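Long-range contacts in core protein VP4 (Bluetongue virus, PDB 2JHP), which caps viral messenger RNA as a multifunctional enzyme and belongs to the inner capsid of bluetongue virus: residues 180-188 with 383-391; 155-163 with 319-327. All coordinates share one frame; numbering follows the deposited sequence.

Contact 1: 180-188 with 383-391; sequences VSMLDYIVY and KKRLFEHLH. With GUN (guanine), chain D.
Asp184 and Phe387 meet across the helix pair and share a bound guanine, which is received by the backbone carbonyl of Asp184 and not by its carboxylate. Guanine N2 donates to Asp184 O at 3.0 Å, guanine N1 donates to the same oxygen, and Phe387 lays one ring face against the base. CG of Lys383 lies beside guanine N2. The Asp184 carboxylate instead forms a salt bridge, OD2 to Lys383 NZ at 2.8 Å, met on its anti side. A bend at chi3 (75°) turns the lysine chain toward it, and Asp176 shares the ammonium group. Further along, His391 NE2 donates to Tyr185 O at 2.7 Å with the acceptor near the ring plane, while Tyr188 CB sits squarely over a His391 face, 3.5 Å from the ring centroid. Arg350 hydrogen-bonds to ND1, so both ring nitrogens have partners. Between these polar ends, Leu386 CD1 covers one face of the Tyr185 ring in a CH-pi contact, and Leu390 CD1 meets its edge. The axes of 180-186 and 383-391 approach to 8.6 Å, the helices running in the same general direction, 35° apart, and lining a guanine pocket where Asn141 and Arg214 add further hydrogen bonds to the base.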
loop_
_atom_site.group_PDB
_atom_site.type_symbol
_atom_site.label_atom_id
_atom_site.label_comp_id
_atom_site.label_asym_id
_atom_site.label_seq_id
_atom_site.Cartn_x
_atom_site.Cartn_y
_atom_site.Cartn_z
ATOM N N VAL A 180 13.148 -21.120 -8.623
ATOM C CA VAL A 180 12.386 -19.976 -9.150
ATOM C C VAL A 180 12.132 -18.924 -8.069
ATOM O O VAL A 180 12.035 -17.729 -8.357
ATOM C CB VAL A 180 11.071 -20.354 -9.963
ATOM C CG1 VAL A 180 10.784 -21.838 -9.952
ATOM C CG2 VAL A 180 9.859 -19.542 -9.509
ATOM N N SER A 181 12.038 -19.382 -6.828
ATOM C CA SER A 181 11.941 -18.498 -5.689
ATOM C C SER A 181 13.216 -17.681 -5.580
ATOM O O SER A 181 13.187 -16.521 -5.164
ATOM C CB SER A 181 11.724 -19.304 -4.413
ATOM O OG SER A 181 10.354 -19.419 -4.130
ATOM N N MET A 182 14.336 -18.296 -5.958
ATOM C CA MET A 182 15.627 -17.607 -5.933
ATOM C C MET A 182 15.556 -16.345 -6.800
ATOM O O MET A 182 15.750 -15.241 -6.293
ATOM C CB MET A 182 16.755 -18.536 -6.379
ATOM C CG MET A 182 18.121 -17.996 -6.195
ATOM S SD MET A 182 19.096 -18.654 -7.527
ATOM C CE MET A 182 20.718 -18.479 -6.861
ATOM N N LEU A 183 15.221 -16.518 -8.077
ATOM C CA LEU A 183 14.991 -15.401 -8.983
ATOM C C LEU A 183 13.937 -14.433 -8.451
ATOM O O LEU A 183 14.082 -13.229 -8.612
ATOM C CB LEU A 183 14.613 -15.891 -10.384
ATOM C CG LEU A 183 15.563 -16.842 -11.136
ATOM C CD1 LEU A 183 14.854 -17.438 -12.327
ATOM C CD2 LEU A 183 16.873 -16.168 -11.562
ATOM N N ASP A 184 12.904 -14.953 -7.793
ATOM C CA ASP A 184 11.830 -14.116 -7.250
ATOM C C ASP A 184 12.272 -12.966 -6.358
ATOM O O ASP A 184 11.761 -11.852 -6.501
ATOM C CB ASP A 184 10.819 -14.951 -6.482
ATOM C CG ASP A 184 9.781 -15.554 -7.365
ATOM O OD1 ASP A 184 9.701 -15.161 -8.546
ATOM O OD2 ASP A 184 9.042 -16.433 -6.871
ATOM N N TYR A 185 13.189 -13.233 -5.418
ATOM C CA TYR A 185 13.667 -12.177 -4.533
ATOM C C TYR A 185 14.902 -11.409 -5.031
ATOM O O TYR A 185 15.162 -10.302 -4.575
ATOM C CB TYR A 185 13.875 -12.712 -3.125
ATOM C CG TYR A 185 15.023 -13.670 -2.972
ATOM C CD1 TYR A 185 16.336 -13.212 -2.897
ATOM C CD2 TYR A 185 14.797 -15.039 -2.862
ATOM C CE1 TYR A 185 17.392 -14.098 -2.748
ATOM C CE2 TYR A 185 15.840 -15.923 -2.706
ATOM C CZ TYR A 185 17.137 -15.448 -2.647
ATOM O OH TYR A 185 18.183 -16.328 -2.481
ATOM N N ILE A 186 15.679 -11.987 -5.935
ATOM C CA ILE A 186 16.877 -11.289 -6.394
ATOM C C ILE A 186 16.607 -10.388 -7.601
ATOM O O ILE A 186 17.221 -9.339 -7.721
ATOM C CB ILE A 186 18.074 -12.259 -6.657
ATOM C CG1 ILE A 186 19.421 -11.516 -6.653
ATOM C CG2 ILE A 186 17.875 -13.036 -7.961
ATOM C CD1 ILE A 186 19.875 -10.970 -5.301
ATOM N N VAL A 187 15.699 -10.791 -8.489
ATOM C CA VAL A 187 15.403 -10.005 -9.696
ATOM C C VAL A 187 14.447 -8.855 -9.370
ATOM O O VAL A 187 13.296 -9.084 -9.002
ATOM C CB VAL A 187 14.806 -10.873 -10.838
ATOM C CG1 VAL A 187 14.479 -10.013 -12.077
ATOM C CG2 VAL A 187 15.742 -12.022 -11.211
ATOM N N TYR A 188 14.938 -7.625 -9.492
ATOM C CA TYR A 188 14.089 -6.423 -9.322
ATOM C C TYR A 188 14.490 -5.214 -10.194
ATOM O O TYR A 188 13.668 -4.686 -10.922
ATOM C CB TYR A 188 13.977 -6.006 -7.846
ATOM C CG TYR A 188 13.302 -4.664 -7.675
ATOM C CD1 TYR A 188 11.928 -4.495 -7.965
ATOM C CD2 TYR A 188 14.021 -3.549 -7.249
ATOM C CE1 TYR A 188 11.302 -3.280 -7.827
ATOM C CE2 TYR A 188 13.387 -2.311 -7.111
ATOM C CZ TYR A 188 12.028 -2.201 -7.406
ATOM O OH TYR A 188 11.385 -0.993 -7.267
ATOM N N LYS A 383 10.816 -15.301 1.665
ATOM C CA LYS A 383 10.965 -14.725 0.340
ATOM C C LYS A 383 10.602 -13.240 0.343
ATOM O O LYS A 383 11.383 -12.422 -0.115
ATOM C CB LYS A 383 10.139 -15.483 -0.694
ATOM C CG LYS A 383 10.601 -15.236 -2.111
ATOM C CD LYS A 383 10.016 -16.229 -3.084
ATOM C CE LYS A 383 8.565 -15.939 -3.380
ATOM N NZ LYS A 383 8.014 -16.938 -4.336
ATOM N N LYS A 384 9.439 -12.901 0.886
ATOM C CA LYS A 384 9.013 -11.507 1.001
ATOM C C LYS A 384 10.101 -10.627 1.601
ATOM O O LYS A 384 10.526 -9.646 0.985
ATOM C CB LYS A 384 7.721 -11.395 1.828
ATOM C CG LYS A 384 6.982 -10.061 1.693
ATOM C CD LYS A 384 5.555 -10.165 2.228
ATOM C CE LYS A 384 5.004 -8.822 2.714
ATOM N NZ LYS A 384 5.646 -8.374 3.993
ATOM N N ARG A 385 10.550 -11.012 2.795
ATOM C CA ARG A 385 11.536 -10.281 3.583
ATOM C C ARG A 385 12.911 -10.132 2.926
ATOM O O ARG A 385 13.597 -9.132 3.144
ATOM C CB ARG A 385 11.724 -10.958 4.932
ATOM C CG ARG A 385 10.634 -10.693 5.932
ATOM C CD ARG A 385 11.194 -10.949 7.310
ATOM N NE ARG A 385 10.208 -11.472 8.250
ATOM C CZ ARG A 385 10.525 -12.031 9.413
ATOM N NH1 ARG A 385 11.804 -12.137 9.768
ATOM N NH2 ARG A 385 9.570 -12.482 10.216
ATOM N N LEU A 386 13.326 -11.136 2.158
ATOM C CA LEU A 386 14.571 -11.052 1.413
ATOM C C LEU A 386 14.404 -9.977 0.328
ATOM O O LEU A 386 15.195 -9.049 0.222
ATOM C CB LEU A 386 14.937 -12.417 0.801
ATOM C CG LEU A 386 15.423 -13.575 1.686
ATOM C CD1 LEU A 386 15.495 -14.881 0.898
ATOM C CD2 LEU A 386 16.785 -13.288 2.298
ATOM N N PHE A 387 13.352 -10.119 -0.459
ATOM C CA PHE A 387 12.998 -9.172 -1.491
ATOM C C PHE A 387 13.059 -7.732 -0.988
ATOM O O PHE A 387 13.746 -6.899 -1.580
ATOM C CB PHE A 387 11.584 -9.490 -2.002
ATOM C CG PHE A 387 11.210 -8.758 -3.255
ATOM C CD1 PHE A 387 12.008 -8.838 -4.383
ATOM C CD2 PHE A 387 10.034 -8.018 -3.315
ATOM C CE1 PHE A 387 11.663 -8.180 -5.540
ATOM C CE2 PHE A 387 9.662 -7.364 -4.481
ATOM C CZ PHE A 387 10.479 -7.447 -5.600
ATOM N N GLU A 388 12.346 -7.458 0.107
ATOM C CA GLU A 388 12.253 -6.115 0.680
ATOM C C GLU A 388 13.588 -5.615 1.226
ATOM O O GLU A 388 13.890 -4.417 1.181
ATOM C CB GLU A 388 11.219 -6.089 1.798
ATOM C CG GLU A 388 9.769 -6.313 1.331
ATOM C CD GLU A 388 8.804 -6.654 2.471
ATOM O OE1 GLU A 388 9.269 -6.975 3.592
ATOM O OE2 GLU A 388 7.571 -6.596 2.240
ATOM N N HIS A 389 14.393 -6.533 1.744
ATOM C CA HIS A 389 15.634 -6.141 2.353
ATOM C C HIS A 389 16.683 -5.801 1.309
ATOM O O HIS A 389 17.488 -4.882 1.494
ATOM C CB HIS A 389 16.148 -7.203 3.320
ATOM C CG HIS A 389 17.327 -6.744 4.114
ATOM N ND1 HIS A 389 18.562 -7.346 4.028
ATOM C CD2 HIS A 389 17.477 -5.692 4.957
ATOM C CE1 HIS A 389 19.415 -6.710 4.812
ATOM N NE2 HIS A 389 18.783 -5.697 5.381
ATOM N N LEU A 390 16.673 -6.545 0.215
ATOM C CA LEU A 390 17.649 -6.341 -0.834
ATOM C C LEU A 390 17.371 -5.069 -1.645
ATOM O O LEU A 390 18.312 -4.376 -2.055
ATOM C CB LEU A 390 17.740 -7.573 -1.742
ATOM C CG LEU A 390 18.301 -8.857 -1.093
ATOM C CD1 LEU A 390 18.324 -10.001 -2.078
ATOM C CD2 LEU A 390 19.700 -8.673 -0.485
ATOM N N HIS A 391 16.089 -4.744 -1.821
ATOM C CA HIS A 391 15.671 -3.811 -2.856
ATOM C C HIS A 391 15.024 -2.516 -2.362
ATOM O O HIS A 391 14.571 -1.719 -3.177
ATOM C CB HIS A 391 14.735 -4.527 -3.857
ATOM C CG HIS A 391 15.346 -5.741 -4.486
ATOM N ND1 HIS A 391 16.500 -5.684 -5.232
ATOM C CD2 HIS A 391 14.965 -7.039 -4.479
ATOM C CE1 HIS A 391 16.809 -6.896 -5.652
ATOM N NE2 HIS A 391 15.890 -7.736 -5.211
HETATM N N9 GUN D . 6.310 -11.243 -2.040
HETATM C C8 GUN D . 5.346 -10.483 -2.568
HETATM N N7 GUN D . 5.692 -10.119 -3.805
HETATM C C5 GUN D . 6.879 -10.651 -4.070
HETATM C C6 GUN D . 7.703 -10.603 -5.191
HETATM O O6 GUN D . 7.362 -9.971 -6.193
HETATM N N1 GUN D . 8.925 -11.296 -5.152
HETATM C C2 GUN D . 9.263 -12.002 -3.973
HETATM N N2 GUN D . 10.408 -12.655 -3.905
HETATM N N3 GUN D . 8.442 -12.032 -2.907
HETATM C C4 GUN D . 7.271 -11.374 -2.942
#

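Contact 2: 155-163 with 319-327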
loop_
_atom_site.group_PDB
_atom_site.type_symbol
_atom_site.label_atom_id
_atom_site.label_comp_id
_atom_site.label_asym_id
_atom_site.label_seq_id
_atom_site.Cartn_x
_atom_site.Cartn_y
_atom_site.Cartn_z
ATOM N N GLU A 155 10.861 -5.540 7.875
ATOM C CA GLU A 155 11.307 -6.500 8.887
ATOM C C GLU A 155 12.475 -7.276 8.313
ATOM O O GLU A 155 12.334 -7.968 7.319
ATOM C CB GLU A 155 10.160 -7.446 9.277
ATOM C CG GLU A 155 10.028 -7.692 10.794
ATOM C CD GLU A 155 9.220 -8.965 11.169
ATOM O OE1 GLU A 155 8.248 -9.319 10.455
ATOM O OE2 GLU A 155 9.557 -9.606 12.194
ATOM N N ILE A 156 13.635 -7.126 8.933
ATOM C CA ILE A 156 14.880 -7.722 8.444
ATOM C C ILE A 156 14.873 -9.258 8.525
ATOM O O ILE A 156 14.540 -9.811 9.568
ATOM C CB ILE A 156 16.095 -7.130 9.197
ATOM C CG1 ILE A 156 16.279 -5.648 8.836
ATOM C CG2 ILE A 156 17.357 -7.903 8.882
ATOM C CD1 ILE A 156 17.465 -4.988 9.513
ATOM N N PRO A 157 15.220 -9.945 7.410
ATOM C CA PRO A 157 15.281 -11.416 7.375
ATOM C C PRO A 157 16.445 -11.955 8.175
ATOM O O PRO A 157 17.325 -11.177 8.566
ATOM C CB PRO A 157 15.534 -11.724 5.893
ATOM C CG PRO A 157 16.204 -10.488 5.356
ATOM C CD PRO A 157 15.563 -9.349 6.097
ATOM N N PRO A 158 16.446 -13.278 8.443
ATOM C CA PRO A 158 17.605 -14.023 8.926
ATOM C C PRO A 158 18.808 -13.845 8.013
ATOM O O PRO A 158 18.714 -14.104 6.817
ATOM C CB PRO A 158 17.145 -15.478 8.846
ATOM C CG PRO A 158 15.676 -15.412 8.943
ATOM C CD PRO A 158 15.247 -14.129 8.335
ATOM N N LEU A 159 19.929 -13.414 8.581
ATOM C CA LEU A 159 21.156 -13.205 7.823
ATOM C C LEU A 159 22.339 -13.769 8.575
ATOM O O LEU A 159 22.201 -14.223 9.712
ATOM C CB LEU A 159 21.406 -11.715 7.612
ATOM C CG LEU A 159 20.217 -10.882 7.179
ATOM C CD1 LEU A 159 20.482 -9.368 7.394
ATOM C CD2 LEU A 159 19.844 -11.169 5.716
ATOM N N TYR A 160 23.499 -13.723 7.923
ATOM C CA TYR A 160 24.776 -14.036 8.539
ATOM C C TYR A 160 25.892 -13.141 8.002
ATOM O O TYR A 160 26.093 -13.042 6.786
ATOM C CB TYR A 160 25.153 -15.497 8.309
ATOM C CG TYR A 160 26.406 -15.912 9.056
ATOM C CD1 TYR A 160 26.322 -16.527 10.305
ATOM C CD2 TYR A 160 27.670 -15.691 8.519
ATOM C CE1 TYR A 160 27.461 -16.912 10.996
ATOM C CE2 TYR A 160 28.811 -16.068 9.202
ATOM C CZ TYR A 160 28.702 -16.682 10.444
ATOM O OH TYR A 160 29.837 -17.060 11.133
ATOM N N MET A 161 26.591 -12.481 8.928
ATOM C CA MET A 161 27.925 -11.917 8.689
ATOM C C MET A 161 28.731 -11.954 9.996
ATOM O O MET A 161 28.513 -12.832 10.855
ATOM C CB MET A 161 27.898 -10.481 8.121
ATOM C CG MET A 161 26.557 -9.951 7.632
ATOM S SD MET A 161 25.899 -8.655 8.698
ATOM C CE MET A 161 26.532 -7.169 7.907
ATOM N N GLU A 162 29.653 -10.986 10.121
ATOM C CA GLU A 162 30.566 -10.840 11.277
ATOM C C GLU A 162 30.604 -11.778 12.516
ATOM O O GLU A 162 31.404 -12.713 12.482
ATOM C CB GLU A 162 30.885 -9.352 11.598
ATOM C CG GLU A 162 32.248 -9.161 12.270
ATOM C CD GLU A 162 33.022 -7.953 11.748
ATOM O OE1 GLU A 162 34.046 -7.596 12.378
ATOM O OE2 GLU A 162 32.619 -7.365 10.710
ATOM N N TYR A 163 29.824 -11.615 13.602
ATOM C CA TYR A 163 28.526 -10.912 13.816
ATOM C C TYR A 163 27.498 -11.880 14.430
ATOM O O TYR A 163 27.518 -12.099 15.662
ATOM C CB TYR A 163 27.969 -10.184 12.585
ATOM N N ILE A 319 33.866 -14.819 0.428
ATOM C CA ILE A 319 33.680 -13.420 0.084
ATOM C C ILE A 319 32.182 -13.137 0.023
ATOM O O ILE A 319 31.469 -13.677 -0.824
ATOM C CB ILE A 319 34.362 -13.077 -1.247
ATOM C CG1 ILE A 319 35.865 -13.360 -1.164
ATOM C CG2 ILE A 319 34.119 -11.625 -1.602
ATOM C CD1 ILE A 319 36.506 -13.618 -2.505
ATOM N N SER A 320 31.705 -12.292 0.929
ATOM C CA SER A 320 30.270 -12.132 1.113
ATOM C C SER A 320 29.825 -10.756 1.609
ATOM O O SER A 320 30.611 -9.985 2.158
ATOM C CB SER A 320 29.754 -13.210 2.078
ATOM O OG SER A 320 28.351 -13.096 2.273
ATOM N N THR A 321 28.544 -10.471 1.395
ATOM C CA THR A 321 27.845 -9.403 2.100
ATOM C C THR A 321 26.885 -10.061 3.104
ATOM O O THR A 321 26.948 -9.791 4.303
ATOM C CB THR A 321 27.100 -8.456 1.118
ATOM O OG1 THR A 321 28.046 -7.704 0.339
ATOM C CG2 THR A 321 26.182 -7.489 1.870
ATOM N N TYR A 322 26.012 -10.936 2.611
ATOM C CA TYR A 322 25.141 -11.721 3.483
ATOM C C TYR A 322 25.146 -13.187 3.079
ATOM O O TYR A 322 25.441 -13.523 1.937
ATOM C CB TYR A 322 23.688 -11.223 3.444
ATOM C CG TYR A 322 23.445 -9.772 3.813
ATOM C CD1 TYR A 322 22.816 -8.917 2.922
ATOM C CD2 TYR A 322 23.813 -9.265 5.064
ATOM C CE1 TYR A 322 22.569 -7.591 3.255
ATOM C CE2 TYR A 322 23.577 -7.940 5.403
ATOM C CZ TYR A 322 22.952 -7.109 4.496
ATOM O OH TYR A 322 22.709 -5.798 4.826
ATOM N N LEU A 323 24.833 -14.050 4.040
ATOM C CA LEU A 323 24.452 -15.427 3.759
ATOM C C LEU A 323 23.052 -15.635 4.326
ATOM O O LEU A 323 22.785 -15.311 5.489
ATOM C CB LEU A 323 25.435 -16.422 4.380
ATOM C CG LEU A 323 26.919 -16.346 4.002
ATOM C CD1 LEU A 323 27.762 -17.221 4.942
ATOM C CD2 LEU A 323 27.166 -16.732 2.553
ATOM N N PHE A 324 22.139 -16.142 3.507
ATOM C CA PHE A 324 20.806 -16.405 4.028
ATOM C C PHE A 324 20.156 -17.697 3.581
ATOM O O PHE A 324 20.579 -18.306 2.601
ATOM C CB PHE A 324 19.858 -15.220 3.824
ATOM C CG PHE A 324 20.091 -14.441 2.571
ATOM C CD1 PHE A 324 20.103 -15.068 1.333
ATOM C CD2 PHE A 324 20.253 -13.060 2.635
ATOM C CE1 PHE A 324 20.295 -14.330 0.166
ATOM C CE2 PHE A 324 20.444 -12.302 1.480
ATOM C CZ PHE A 324 20.461 -12.939 0.242
ATOM N N PRO A 325 19.122 -18.125 4.329
ATOM C CA PRO A 325 18.393 -19.346 4.002
ATOM C C PRO A 325 17.611 -19.196 2.703
ATOM O O PRO A 325 17.352 -18.077 2.256
ATOM C CB PRO A 325 17.441 -19.524 5.190
ATOM C CG PRO A 325 17.950 -18.603 6.259
ATOM C CD PRO A 325 18.582 -17.467 5.534
ATOM N N GLN A 326 17.256 -20.327 2.107
ATOM C CA GLN A 326 16.582 -20.358 0.814
ATOM C C GLN A 326 15.119 -20.745 0.956
ATOM O O GLN A 326 14.810 -21.823 1.463
ATOM C CB GLN A 326 17.270 -21.343 -0.132
ATOM C CG GLN A 326 18.768 -21.135 -0.257
ATOM C CD GLN A 326 19.337 -21.885 -1.427
ATOM O OE1 GLN A 326 18.982 -21.622 -2.576
ATOM N NE2 GLN A 326 20.221 -22.829 -1.149
ATOM N N PRO A 327 14.213 -19.856 0.516
ATOM C CA PRO A 327 12.788 -20.170 0.491
ATOM C C PRO A 327 12.527 -21.365 -0.420
ATOM O O PRO A 327 13.108 -21.448 -1.502
ATOM C CB PRO A 327 12.150 -18.905 -0.101
ATOM C CG PRO A 327 13.163 -17.854 0.012
ATOM C CD PRO A 327 14.496 -18.503 0.007
#
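Leu159 reaches two aromatic rings of 319-327 with its two methyl branches, and the rings are met differently. CD1 lies over a face of Tyr322, 3.9 Å from Tyr322 CE2, with the two side chains at a slant to one another. CD2 comes in at the edge of Phe324, in the ring plane and 3.6 Å from Phe324 CD2, the side chains here running alongside. The leucine CG stands anti to its own carbonyl carbon (chi1 -45°), which lets one methyl reach each ring. Met161 takes the edge of Tyr322: its CG is 3.8 Å from Tyr322 CD2, and its sulfur lies 83° off the ring normal, a Met-aromatic contact in the edge geometry. Bends at chi2 and chi3 keep the thioether beside the ring. On the face of Tyr322 away from Leu159, CG2 of Thr321 lies near the rim.

The Tyr160 and Leu323 side chains run alongside each other in a common direction, with Tyr160 CD2 3.9 Å from Leu323 CD1. Their backbones are joined by Leu323 N donating to Tyr160 O at 3.2 Å. At the far end Pro158 CB packs on the Pro325 ring, 4.1 Å from Pro325 CD. The touching parts run roughly antiparallel, 145° apart.

Strand 322-324 is an edge strand of a mixed seven-stranded sheet, and the loop 155-163 passes along it while strand 335-341 pairs with it through backbone bonds. There a classic beta bulge sets Thr321 and Tyr322 against the single residue Phe339. Helix 363-373 packs on Tyr160, Pro158 and Pro325, and Tyr160 OH hydrogen-bonds to Val362 N just before that helix. Helix 380-391 receives Phe324 on Leu386, and both Pro158 and Pro325 on Leu382.

Overall arrangement
Contacts 1 and 2 have centres about 13 Å apart and touch directly through helix 380-391. Leu386 extends one methyl to each: CD1 belongs to contact 1, and CD2 packs on Phe324 CD2 of contact 2 at 3.5 Å. His389, three residues on, brings CE1 to 3.4 Å from Tyr322 OH, and just before Leu386, Arg385 O lies 3.6 Å from Pro157 CD. The segments alternate in sequence, so the two contacts cross along the chain. Contact 1 supplies five residues to a guanine pocket, whereas contact 2 stands behind the helix, the Phe324 side chain about 11 Å (nearest atoms) from that guanine. Ser181 lies about 11 Å (nearest atoms, from its side chain) from a bound S-adenosyl-L-homocysteine.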